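Local coordinates for polysialic acid O-acetyltransferase (Escherichia coli, PDB 3JQY), which catalyses the transfer of acetyl groups from acetyl-CoA to O7 or O9 of sialic acid residues in long capsular polysialic acid chains, at residues B[111-116]-B[220-225]; B[130-135]-B[236-241]; B[143-148]-B[178-183]; B[147-152]-B[156-161]; B[227-230]-B[234-237]. All coordinates share one frame; numbering follows the deposited sequence.

Contact 1. Residues B[111-116]-B[220-225]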
# COMPACT_ATOMS: atom_id res chain seq x y z
N ARG B 111 -9.29 -21.58 14.75
CA ARG B 111 -9.87 -21.58 13.41
C ARG B 111 -9.75 -20.23 12.71
O ARG B 111 -10.52 -19.92 11.81
CB ARG B 111 -11.34 -22.02 13.46
CG ARG B 111 -11.55 -23.39 14.10
CD ARG B 111 -13.02 -23.70 14.32
NE ARG B 111 -13.68 -22.67 15.13
CZ ARG B 111 -13.79 -22.71 16.45
NH1 ARG B 111 -13.28 -23.72 17.15
NH2 ARG B 111 -14.41 -21.72 17.09
N THR B 112 -8.78 -19.43 13.12
CA THR B 112 -8.54 -18.16 12.46
C THR B 112 -7.52 -18.34 11.34
O THR B 112 -6.55 -19.09 11.50
CB THR B 112 -8.06 -17.11 13.49
OG1 THR B 112 -9.20 -16.60 14.20
CG2 THR B 112 -7.31 -15.97 12.81
N THR B 113 -7.75 -17.70 10.20
CA THR B 113 -6.82 -17.78 9.08
C THR B 113 -6.16 -16.44 8.83
O THR B 113 -6.81 -15.40 8.89
CB THR B 113 -7.50 -18.29 7.80
OG1 THR B 113 -8.53 -17.36 7.39
CG2 THR B 113 -8.13 -19.64 8.06
N ILE B 114 -4.85 -16.47 8.58
CA ILE B 114 -4.08 -15.25 8.43
C ILE B 114 -3.20 -15.35 7.18
O ILE B 114 -2.43 -16.29 7.02
CB ILE B 114 -3.19 -15.00 9.66
CG1 ILE B 114 -4.07 -14.75 10.90
CG2 ILE B 114 -2.23 -13.86 9.40
CD1 ILE B 114 -3.33 -14.85 12.23
N GLY B 115 -3.34 -14.36 6.30
CA GLY B 115 -2.63 -14.36 5.04
C GLY B 115 -1.18 -13.89 5.10
O GLY B 115 -0.74 -13.30 6.08
N ALA B 116 -0.45 -14.15 4.02
CA ALA B 116 0.94 -13.75 3.92
C ALA B 116 1.10 -12.24 4.10
O ALA B 116 0.23 -11.47 3.70
CB ALA B 116 1.52 -14.19 2.56
N TRP B 220 -20.67 -10.93 7.93
CA TRP B 220 -20.06 -11.54 6.74
C TRP B 220 -20.04 -13.06 6.85
O TRP B 220 -20.28 -13.61 7.93
CB TRP B 220 -18.62 -11.04 6.59
CG TRP B 220 -17.78 -11.43 7.78
CD1 TRP B 220 -17.75 -10.82 9.00
CD2 TRP B 220 -16.90 -12.56 7.87
NE1 TRP B 220 -16.89 -11.48 9.84
CE2 TRP B 220 -16.35 -12.55 9.17
CE3 TRP B 220 -16.50 -13.56 6.97
CZ2 TRP B 220 -15.43 -13.51 9.60
CZ3 TRP B 220 -15.59 -14.52 7.40
CH2 TRP B 220 -15.06 -14.49 8.70
N ALA B 221 -19.75 -13.73 5.74
CA ALA B 221 -19.52 -15.17 5.77
C ALA B 221 -18.39 -15.53 4.81
O ALA B 221 -18.07 -14.78 3.89
CB ALA B 221 -20.79 -15.93 5.40
N ARG B 222 -17.79 -16.70 5.04
CA ARG B 222 -16.64 -17.12 4.24
C ARG B 222 -17.06 -17.66 2.87
O ARG B 222 -16.44 -17.35 1.86
CB ARG B 222 -15.83 -18.15 5.02
CG ARG B 222 -14.38 -18.26 4.60
CD ARG B 222 -13.61 -19.22 5.50
NE ARG B 222 -13.26 -18.64 6.80
CZ ARG B 222 -12.04 -18.17 7.08
NH1 ARG B 222 -11.78 -17.68 8.28
NH2 ARG B 222 -11.09 -18.21 6.16
N THR B 223 -18.13 -18.45 2.84
CA THR B 223 -18.59 -19.06 1.59
C THR B 223 -19.15 -18.05 0.59
O THR B 223 -20.03 -17.26 0.92
CB THR B 223 -19.72 -20.09 1.83
OG1 THR B 223 -19.57 -20.68 3.13
CG2 THR B 223 -19.69 -21.18 0.76
N ASP B 224 -18.67 -18.10 -0.65
CA ASP B 224 -19.19 -17.21 -1.68
C ASP B 224 -20.55 -17.68 -2.18
O ASP B 224 -21.23 -16.97 -2.92
CB ASP B 224 -18.20 -17.09 -2.84
CG ASP B 224 -18.10 -18.36 -3.65
OD1 ASP B 224 -18.15 -18.28 -4.89
OD2 ASP B 224 -17.97 -19.45 -3.03
N LYS B 225 -20.94 -18.88 -1.77
CA LYS B 225 -22.19 -19.48 -2.22
C LYS B 225 -23.40 -18.97 -1.44
O LYS B 225 -24.52 -18.98 -1.94
CB LYS B 225 -22.11 -21.01 -2.11
CG LYS B 225 -21.03 -21.64 -2.96
CD LYS B 225 -21.31 -21.45 -4.45
CE LYS B 225 -22.63 -22.09 -4.85
NZ LYS B 225 -22.99 -21.82 -6.27

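Contact 2. Residues B[130-135]-B[236-241]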
# COMPACT_ATOMS: atom_id res chain seq x y z
N GLY B 130 -9.50 -12.89 17.88
CA GLY B 130 -10.46 -13.87 18.35
C GLY B 130 -10.52 -15.12 17.52
O GLY B 130 -9.72 -15.32 16.60
N HIS B 131 -11.47 -15.98 17.83
CA HIS B 131 -11.67 -17.20 17.06
C HIS B 131 -12.39 -16.88 15.77
O HIS B 131 -13.06 -15.86 15.66
CB HIS B 131 -12.50 -18.21 17.86
CG HIS B 131 -12.07 -18.37 19.28
ND1 HIS B 131 -10.87 -18.96 19.63
CD2 HIS B 131 -12.68 -18.04 20.44
CE1 HIS B 131 -10.75 -18.97 20.94
NE2 HIS B 131 -11.84 -18.42 21.46
N ASP B 132 -12.23 -17.76 14.78
CA ASP B 132 -13.00 -17.70 13.54
C ASP B 132 -12.84 -16.41 12.75
O ASP B 132 -13.76 -15.99 12.04
CB ASP B 132 -14.49 -17.94 13.83
CG ASP B 132 -14.75 -19.29 14.44
OD1 ASP B 132 -14.32 -20.30 13.84
OD2 ASP B 132 -15.38 -19.33 15.52
N CYS B 133 -11.67 -15.78 12.84
CA CYS B 133 -11.41 -14.60 12.03
C CYS B 133 -10.83 -14.95 10.65
O CYS B 133 -10.21 -16.01 10.47
CB CYS B 133 -10.47 -13.62 12.75
SG CYS B 133 -11.23 -12.79 14.17
N MET B 134 -11.07 -14.06 9.69
CA MET B 134 -10.47 -14.18 8.37
C MET B 134 -9.62 -12.94 8.15
O MET B 134 -10.15 -11.85 7.90
CB MET B 134 -11.56 -14.28 7.29
CG MET B 134 -11.01 -14.46 5.87
SD MET B 134 -12.30 -14.95 4.69
CE MET B 134 -13.29 -13.46 4.63
N ILE B 135 -8.31 -13.10 8.28
CA ILE B 135 -7.37 -12.01 8.09
C ILE B 135 -6.69 -12.17 6.73
O ILE B 135 -5.99 -13.16 6.50
CB ILE B 135 -6.30 -12.01 9.20
CG1 ILE B 135 -6.94 -12.09 10.60
CG2 ILE B 135 -5.37 -10.80 9.06
CD1 ILE B 135 -8.02 -11.05 10.85
N SER B 236 -24.44 -18.11 10.70
CA SER B 236 -25.70 -18.28 11.41
C SER B 236 -25.46 -18.33 12.91
O SER B 236 -26.20 -17.71 13.69
CB SER B 236 -26.41 -19.55 10.95
OG SER B 236 -26.87 -19.41 9.62
N SER B 237 -24.42 -19.05 13.32
CA SER B 237 -24.11 -19.21 14.74
C SER B 237 -23.79 -17.86 15.38
O SER B 237 -24.38 -17.49 16.40
CB SER B 237 -22.93 -20.17 14.92
OG SER B 237 -22.54 -20.24 16.28
N TYR B 238 -22.86 -17.12 14.78
CA TYR B 238 -22.50 -15.81 15.32
C TYR B 238 -23.66 -14.82 15.24
O TYR B 238 -23.85 -14.01 16.14
CB TYR B 238 -21.24 -15.26 14.64
CG TYR B 238 -19.96 -15.84 15.21
CD1 TYR B 238 -19.44 -15.36 16.40
CD2 TYR B 238 -19.29 -16.87 14.56
CE1 TYR B 238 -18.28 -15.89 16.93
CE2 TYR B 238 -18.12 -17.41 15.09
CZ TYR B 238 -17.62 -16.91 16.27
OH TYR B 238 -16.47 -17.43 16.81
N HIS B 239 -24.43 -14.88 14.15
CA HIS B 239 -25.60 -14.04 14.00
C HIS B 239 -26.56 -14.23 15.17
O HIS B 239 -27.04 -13.26 15.76
CB HIS B 239 -26.32 -14.33 12.68
CG HIS B 239 -27.58 -13.55 12.48
ND1 HIS B 239 -27.60 -12.23 12.10
CD2 HIS B 239 -28.88 -13.92 12.62
CE1 HIS B 239 -28.85 -11.81 12.02
NE2 HIS B 239 -29.65 -12.82 12.33
N ALA B 240 -26.84 -15.48 15.52
CA ALA B 240 -27.75 -15.77 16.62
C ALA B 240 -27.19 -15.28 17.95
O ALA B 240 -27.89 -14.69 18.77
CB ALA B 240 -28.06 -17.27 16.69
N LYS B 241 -25.90 -15.51 18.16
CA LYS B 241 -25.23 -15.05 19.36
C LYS B 241 -25.28 -13.53 19.53
O LYS B 241 -25.55 -13.03 20.62
CB LYS B 241 -23.78 -15.53 19.36
CG LYS B 241 -22.92 -14.96 20.48
CD LYS B 241 -21.47 -15.42 20.33
CE LYS B 241 -20.58 -14.83 21.42
NZ LYS B 241 -20.42 -13.36 21.27

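Contact 3. Residues B[143-148]-B[178-183]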
# COMPACT_ATOMS: atom_id res chain seq x y z
N ALA B 143 0.60 -1.94 17.36
CA ALA B 143 0.18 -1.48 18.68
C ALA B 143 1.17 -0.49 19.30
O ALA B 143 0.89 0.09 20.35
CB ALA B 143 -0.02 -2.66 19.62
N SER B 144 2.31 -0.32 18.65
CA SER B 144 3.33 0.64 19.08
C SER B 144 3.78 1.51 17.91
O SER B 144 3.94 1.01 16.79
CB SER B 144 4.53 -0.10 19.67
OG SER B 144 5.62 0.79 19.86
N ASP B 145 4.00 2.80 18.17
CA ASP B 145 4.41 3.75 17.13
C ASP B 145 5.89 3.63 16.77
O ASP B 145 6.32 4.08 15.71
CB ASP B 145 4.15 5.19 17.57
CG ASP B 145 2.69 5.58 17.47
OD1 ASP B 145 1.85 4.75 17.05
OD2 ASP B 145 2.38 6.75 17.81
N GLY B 146 6.68 3.06 17.67
CA GLY B 146 8.09 2.85 17.40
C GLY B 146 9.02 3.93 17.92
O GLY B 146 10.16 3.64 18.29
N HIS B 147 8.52 5.16 17.97
CA HIS B 147 9.29 6.31 18.44
C HIS B 147 8.38 7.22 19.25
O HIS B 147 7.17 7.25 19.03
CB HIS B 147 9.89 7.08 17.25
CG HIS B 147 10.81 6.25 16.41
ND1 HIS B 147 12.04 5.82 16.86
CD2 HIS B 147 10.69 5.81 15.14
CE1 HIS B 147 12.63 5.13 15.90
NE2 HIS B 147 11.83 5.11 14.85
N PRO B 148 8.88 7.89 20.28
CA PRO B 148 8.06 8.71 21.19
C PRO B 148 7.61 10.02 20.59
O PRO B 148 8.38 10.67 19.87
CB PRO B 148 9.01 9.01 22.36
CG PRO B 148 10.33 8.40 22.02
CD PRO B 148 10.31 7.94 20.61
N ILE B 178 -4.13 -1.83 11.29
CA ILE B 178 -4.89 -1.48 12.47
C ILE B 178 -3.92 -0.87 13.47
O ILE B 178 -2.92 -1.49 13.83
CB ILE B 178 -5.62 -2.70 13.05
CG1 ILE B 178 -6.61 -3.25 12.03
CG2 ILE B 178 -6.35 -2.33 14.33
CD1 ILE B 178 -7.45 -4.40 12.55
N MET B 179 -4.20 0.36 13.89
CA MET B 179 -3.27 1.11 14.75
C MET B 179 -3.56 0.93 16.24
O MET B 179 -4.49 0.22 16.62
CB MET B 179 -3.28 2.59 14.37
CG MET B 179 -2.89 2.87 12.91
SD MET B 179 -1.35 2.04 12.44
CE MET B 179 -0.88 2.99 10.99
N LYS B 180 -2.75 1.57 17.09
CA LYS B 180 -2.79 1.26 18.51
C LYS B 180 -4.12 1.64 19.17
O LYS B 180 -4.77 2.62 18.79
CB LYS B 180 -1.63 1.93 19.26
CG LYS B 180 -1.72 3.45 19.32
CD LYS B 180 -0.43 4.02 19.91
CE LYS B 180 -0.44 5.54 19.92
NZ LYS B 180 -0.57 6.10 18.54
N GLY B 181 -4.53 0.83 20.14
CA GLY B 181 -5.68 1.13 20.97
C GLY B 181 -7.01 0.82 20.31
O GLY B 181 -8.06 1.18 20.84
N VAL B 182 -6.97 0.16 19.17
CA VAL B 182 -8.20 -0.12 18.43
C VAL B 182 -8.80 -1.48 18.78
O VAL B 182 -8.10 -2.49 18.84
CB VAL B 182 -7.95 -0.05 16.90
CG1 VAL B 182 -9.17 -0.60 16.14
CG2 VAL B 182 -7.64 1.37 16.48
N SER B 183 -10.11 -1.47 19.02
CA SER B 183 -10.89 -2.69 19.15
C SER B 183 -11.81 -2.80 17.94
O SER B 183 -12.39 -1.80 17.50
CB SER B 183 -11.75 -2.65 20.41
OG SER B 183 -10.93 -2.73 21.57
O HOH W 1 0.02 2.60 16.18

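Contact 4. Residues B[147-152]-B[156-161]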
# COMPACT_ATOMS: atom_id res chain seq x y z
N HIS B 147 8.52 5.16 17.97
CA HIS B 147 9.29 6.31 18.44
C HIS B 147 8.38 7.22 19.25
O HIS B 147 7.17 7.25 19.03
CB HIS B 147 9.89 7.08 17.25
CG HIS B 147 10.81 6.25 16.41
ND1 HIS B 147 12.04 5.82 16.86
CD2 HIS B 147 10.69 5.81 15.14
CE1 HIS B 147 12.63 5.13 15.90
NE2 HIS B 147 11.83 5.11 14.85
N PRO B 148 8.88 7.89 20.28
CA PRO B 148 8.06 8.71 21.19
C PRO B 148 7.61 10.02 20.59
O PRO B 148 8.38 10.67 19.87
CB PRO B 148 9.01 9.01 22.36
CG PRO B 148 10.33 8.40 22.02
CD PRO B 148 10.31 7.94 20.61
N ILE B 149 6.37 10.41 20.89
CA ILE B 149 5.86 11.74 20.59
C ILE B 149 5.42 12.40 21.90
O ILE B 149 4.83 11.75 22.76
CB ILE B 149 4.69 11.68 19.60
CG1 ILE B 149 5.19 11.17 18.25
CG2 ILE B 149 4.04 13.05 19.43
CD1 ILE B 149 4.07 10.86 17.27
N PHE B 150 5.76 13.68 22.06
CA PHE B 150 5.53 14.40 23.31
C PHE B 150 4.66 15.64 23.12
O PHE B 150 4.67 16.28 22.06
CB PHE B 150 6.87 14.85 23.93
CG PHE B 150 7.90 13.77 24.06
CD1 PHE B 150 8.04 13.05 25.24
CD2 PHE B 150 8.77 13.49 23.01
CE1 PHE B 150 9.00 12.06 25.36
CE2 PHE B 150 9.73 12.49 23.13
CZ PHE B 150 9.85 11.78 24.31
N ASP B 151 3.91 15.99 24.17
CA ASP B 151 3.24 17.29 24.22
C ASP B 151 4.29 18.36 24.53
O ASP B 151 5.07 18.21 25.47
CB ASP B 151 2.17 17.28 25.31
CG ASP B 151 1.39 18.57 25.37
OD1 ASP B 151 0.29 18.61 24.79
OD2 ASP B 151 1.88 19.55 25.97
N ILE B 152 4.33 19.44 23.74
CA ILE B 152 5.41 20.42 23.88
C ILE B 152 5.28 21.24 25.15
O ILE B 152 6.24 21.88 25.59
CB ILE B 152 5.50 21.39 22.68
CG1 ILE B 152 4.16 22.08 22.44
CG2 ILE B 152 5.99 20.68 21.42
CD1 ILE B 152 4.21 23.12 21.33
N LYS B 156 5.67 15.65 28.33
CA LYS B 156 5.49 14.22 28.56
C LYS B 156 5.10 13.47 27.29
O LYS B 156 4.49 14.03 26.39
CB LYS B 156 4.44 13.99 29.64
CG LYS B 156 4.84 14.54 31.01
CD LYS B 156 3.79 14.25 32.06
CE LYS B 156 4.26 14.70 33.44
NZ LYS B 156 3.22 14.46 34.48
N ARG B 157 5.44 12.19 27.25
CA ARG B 157 5.09 11.36 26.10
C ARG B 157 3.58 11.13 26.01
O ARG B 157 2.91 10.88 27.02
CB ARG B 157 5.81 10.01 26.18
CG ARG B 157 5.29 9.00 25.17
CD ARG B 157 6.24 7.83 25.02
NE ARG B 157 5.86 7.01 23.87
CZ ARG B 157 6.42 5.85 23.55
NH1 ARG B 157 7.40 5.35 24.30
NH2 ARG B 157 6.01 5.19 22.48
N ILE B 158 3.04 11.22 24.80
CA ILE B 158 1.60 11.07 24.61
C ILE B 158 1.18 10.00 23.59
O ILE B 158 0.01 9.92 23.24
CB ILE B 158 0.93 12.40 24.20
CG1 ILE B 158 1.57 12.96 22.92
CG2 ILE B 158 0.99 13.40 25.34
CD1 ILE B 158 0.84 14.15 22.33
N ASN B 159 2.13 9.20 23.13
CA ASN B 159 1.79 8.11 22.20
C ASN B 159 2.25 6.76 22.73
O ASN B 159 2.85 5.97 21.99
CB ASN B 159 2.37 8.36 20.81
CG ASN B 159 3.87 8.21 20.77
OD1 ASN B 159 4.56 8.45 21.77
ND2 ASN B 159 4.40 7.82 19.61
N TRP B 160 1.99 6.50 24.01
CA TRP B 160 2.29 5.20 24.59
C TRP B 160 1.57 4.10 23.81
O TRP B 160 0.47 4.30 23.29
CB TRP B 160 1.86 5.17 26.06
CG TRP B 160 2.66 6.08 26.96
CD1 TRP B 160 2.24 7.25 27.53
CD2 TRP B 160 4.01 5.87 27.41
NE1 TRP B 160 3.25 7.79 28.29
CE2 TRP B 160 4.34 6.97 28.24
CE3 TRP B 160 4.96 4.88 27.19
CZ2 TRP B 160 5.59 7.09 28.84
CZ3 TRP B 160 6.20 5.00 27.80
CH2 TRP B 160 6.51 6.10 28.61
N ALA B 161 2.19 2.93 23.72
CA ALA B 161 1.56 1.78 23.08
C ALA B 161 0.23 1.46 23.75
O ALA B 161 0.08 1.65 24.96
CB ALA B 161 2.49 0.57 23.12

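Contact 5. Residues B[227-230]-B[234-237]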
# COMPACT_ATOMS: atom_id res chain seq x y z
N GLU B 227 -26.28 -16.95 0.04
CA GLU B 227 -27.10 -15.80 -0.33
C GLU B 227 -27.92 -15.32 0.87
O GLU B 227 -28.42 -14.19 0.89
CB GLU B 227 -28.01 -16.14 -1.51
CG GLU B 227 -27.27 -16.72 -2.71
CD GLU B 227 -28.03 -16.55 -4.01
OE1 GLU B 227 -27.41 -16.73 -5.08
OE2 GLU B 227 -29.24 -16.24 -3.96
N LEU B 228 -28.07 -16.20 1.86
CA LEU B 228 -28.74 -15.86 3.11
C LEU B 228 -27.81 -16.21 4.26
O LEU B 228 -26.97 -17.10 4.13
CB LEU B 228 -30.03 -16.65 3.26
CG LEU B 228 -31.15 -16.42 2.24
CD1 LEU B 228 -32.25 -17.46 2.42
CD2 LEU B 228 -31.70 -15.01 2.37
N ILE B 229 -27.97 -15.52 5.38
CA ILE B 229 -27.20 -15.86 6.57
C ILE B 229 -27.31 -17.35 6.91
O ILE B 229 -26.32 -17.98 7.28
CB ILE B 229 -27.64 -15.01 7.78
CG1 ILE B 229 -27.16 -13.57 7.60
CG2 ILE B 229 -27.12 -15.61 9.07
CD1 ILE B 229 -27.57 -12.63 8.71
N SER B 230 -28.50 -17.92 6.75
CA SER B 230 -28.75 -19.31 7.12
C SER B 230 -28.01 -20.32 6.23
O SER B 230 -27.95 -21.51 6.55
CB SER B 230 -30.25 -19.61 7.13
OG SER B 230 -30.84 -19.35 5.87
N ARG B 234 -21.35 -21.08 10.39
CA ARG B 234 -20.65 -20.17 11.30
C ARG B 234 -21.29 -18.79 11.36
O ARG B 234 -21.44 -18.21 12.44
CB ARG B 234 -19.18 -20.03 10.92
CG ARG B 234 -18.29 -21.13 11.46
CD ARG B 234 -16.87 -21.01 10.94
NE ARG B 234 -16.07 -22.19 11.29
CZ ARG B 234 -16.24 -22.90 12.40
NH1 ARG B 234 -17.16 -22.55 13.30
NH2 ARG B 234 -15.47 -23.96 12.63
N CYS B 235 -21.65 -18.27 10.19
CA CYS B 235 -22.36 -17.00 10.11
C CYS B 235 -23.65 -17.06 10.92
O CYS B 235 -23.94 -16.17 11.72
CB CYS B 235 -22.66 -16.67 8.65
SG CYS B 235 -23.38 -15.04 8.41
N SER B 236 -24.44 -18.11 10.70
CA SER B 236 -25.70 -18.28 11.41
C SER B 236 -25.46 -18.33 12.91
O SER B 236 -26.20 -17.71 13.69
CB SER B 236 -26.41 -19.55 10.95
OG SER B 236 -26.87 -19.41 9.62
N SER B 237 -24.42 -19.05 13.32
CA SER B 237 -24.11 -19.21 14.74
C SER B 237 -23.79 -17.86 15.38
O SER B 237 -24.38 -17.49 16.40
CB SER B 237 -22.93 -20.17 14.92
OG SER B 237 -22.54 -20.24 16.28

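Contact 1. Residues B[111-116]-B[220-225]
R222 reaches across to T113 with the tip of its side chain, the two residues coming at each other from opposite directions. At CB the arginine already points toward 111-116, and with CG anti to the backbone N (chi1 -157°) the chain runs out from the loop until a bend at chi3 turns the guanidinium edge-on to the threonine. Along the way the arginine side chain packs on M134. T113 lies on one of the short strands that form a rung of the left-handed parallel beta-helix, while 220-225 belongs to the loop that leads away from strand 218-220 toward the C-terminal helix. At the tip, R222 NH2 donates to T113 OG1 over 3.0 Å. The bond is fairly straight (161° at the hydrogen), and OG1 sits almost exactly in the guanidinium plane. R222 NH1 adds only a weak bond to T113 OG1 at 3.4 Å, and makes another weak one to C133 O. The methyl side of the threonine follows, T113 CG2 lying 3.8 Å from R222 NH2. A leucine in place of R222 would take away both donors and probably leave T113 OG1 without its mate from the loop. At the other end of the residue, R222 O accepts a hydrogen bond from H147 ND1 of a neighbouring subunit.

Contact 2. Residues B[130-135]-B[236-241]
Y238 puts its hydroxyl against the carboxylate of D132, and this one polar meeting carries the contact. Y238 OH donates to D132 OD2 over a short 2.5 Å, and OD2 accepts on its anti lone pair, the one turned away from OD1. OD2 approaches the tyrosine ring at its edge, near the ring plane, and is 3.4 Å from Y238 CE2. The two flat groups stand steeply to one another, carboxylate and ring planes 76° apart. D132 CB also comes within 3.6 Å of Y238 OH, and H131 CB lies beside the same hydroxyl at 4.2 Å.

One shell further out, the second carboxylate oxygen, D132 OD1, is held by a salt bridge to R111 NE, which should fix the rotation of the group while OD2 serves the tyrosine. The Y238 ring is stacked with Y169. D132 sits at a left-handed backbone position (phi 60°, psi 31°) in a bend of the coil, where its backbone is hydrogen-bonded to R110 and the next residue, C133, to T113. Those bonds join successive coils of the left-handed parallel beta-helix that marks the hexapeptide-repeat transferases, and the tyrosine fastens helix 233-245, which follows the last strands, to the flank of the beta-helix.

Contact 3. Residues B[143-148]-B[178-183]
D145 OD2 is gripped twice: K180 NZ donates to it over 3.1 Å in a salt bridge, and N159 ND2 hydrogen-bonds to it from the neighbouring part of the loop. The ammonium comes in on the syn side of OD2, 26° out of the carboxylate plane, and its bond to D145 OD1 is weak, though also 3.1 Å long. OD1 has a water as well, which donates to it over 3.0 Å and accepts from K180 N at 3.1 Å, so the lysine is tied to the carboxylate at both its tip and its backbone.

The two side chains cross at about a right angle. K180 runs extended from CB to CE and bends only at chi4 (-60°), which brings NZ in front of the two carboxylate oxygens. Its root is packed too, K180 CB lying 3.3 Å from A143 O. A leucine in place of D145 would probably leave the K180 ammonium without its counter-charge and take from N159 ND2 one of its two acceptors.

K180 and G181 are the central residues of a type II turn from M179 to V182. D145, G146, H147 and K180 probably all help bind acetyl-CoA, judging by related enzymes. H147 ND1 hydrogen-bonds R222 O of a neighbouring subunit, consistent with the acetyl-CoA sites between subunits known in trimeric hexapeptide-repeat acyltransferases.

Contact 4. Residues B[147-152]-B[156-161]
F150 and R157 face each other as a non-hydrogen-bonded antiparallel pair, a single bridge flanked by the backbone bonds I158 N to I149 O (2.8 Å) and D151 N to K156 O (3.0 Å). The two segments form an irregular hairpin in a long loop that projects from the left-handed beta-helix, and I149 and F150 extend the pairing to a strand of a neighbouring subunit.

Beyond the bridge N159 takes over with its side-chain amide. N159 ND2 donates to H147 O at 2.9 Å, nearly straight, with the donor in the carbonyl plane and the acceptor in the amide plane. N159 OD1 receives two donors from opposite faces of its plane: I149 N at 2.8 Å and R157 NE at 2.9 Å. CG lies between the backbone N and the carbonyl carbon (chi1 70°), which aims the amide at 147-152; a flipped amide would set ND2 against the donors I149 N and R157 NE, so these bonds should hold its orientation.

R157 runs extended from CG to NE and holds N159 side-on, its NH2 also reaching N159 O. P148 CA lies over one face of the guanidinium. On the bridge itself the F150 ring meets the other segment with F150 CD1, 3.4 Å from R157 N, and has K156 C at its edge. I149 CG2 and I158 CG1 make a looser apolar touch at 4.3 Å. Within 156-161, R157 CD rests 3.6 Å above the W160 ring, over its centre.

Contact 5. Residues B[227-230]-B[234-237]
S236 turns its hydroxyl back toward the start of the helix, OG lying anti to the carbonyl carbon (chi1 -69°), a torsion that directs OG at I229 O. Across from it, I229 sets CG1 anti to its carbonyl carbon (chi1 -72°), which leaves CG2 anti to the backbone N and facing the first helical turn. There it meets the sulfur of C235.

The polar part is S236 OG paired with I229 O at 2.8 Å. D232 O, four residues back along the chain, is the other carbonyl within reach of this hydroxyl, which thus lies between the carbonyls of the incoming 3-10 turn and of the helix start. S230 CA is close by, 3.1 Å from S236 OG. The apolar part lies beside it: I229 CG2 touches C235 SG at 3.8 Å and comes equally near to S236 CA. I229 CG1 also brushes C235 SG, at 4.1 Å, and both branches therefore bear on the sulfur.

D232 takes part a second time through its carboxylate, D232 OD2 accepting from C235 N in the first turn. These polar and apolar contacts hold the 3-10 segment against the helix it leads into. I229 and C235 both pack on I219 of strand 218-220, at the start of helix 233-245, and F150 of a neighbouring subunit covers the same pair.

Going from the N terminus, contact 1 starts on strand 113-114 and closes a hundred residues later at 220-225, in the loop after the last strand. Contact 2 starts on the next rung, strand 134-135, before contact 1 has closed, and ends on helix 233-245, so the two loops cross. Both enclose contacts 3 and 4, which share H147 and P148. Contact 4 closes first, as a tight local hairpin at the protruding loop, and contact 3 then brings that loop back to 178-183. Contact 5 follows contact 1 in series and shares S236 and S237 with contact 2. Contacts 1 and 2 join the C-terminal region to the coil flank, contact 5 ties that region's 3-10 turn to its helix, and contact 4 lies on the opposite side of the chain's centre from all three.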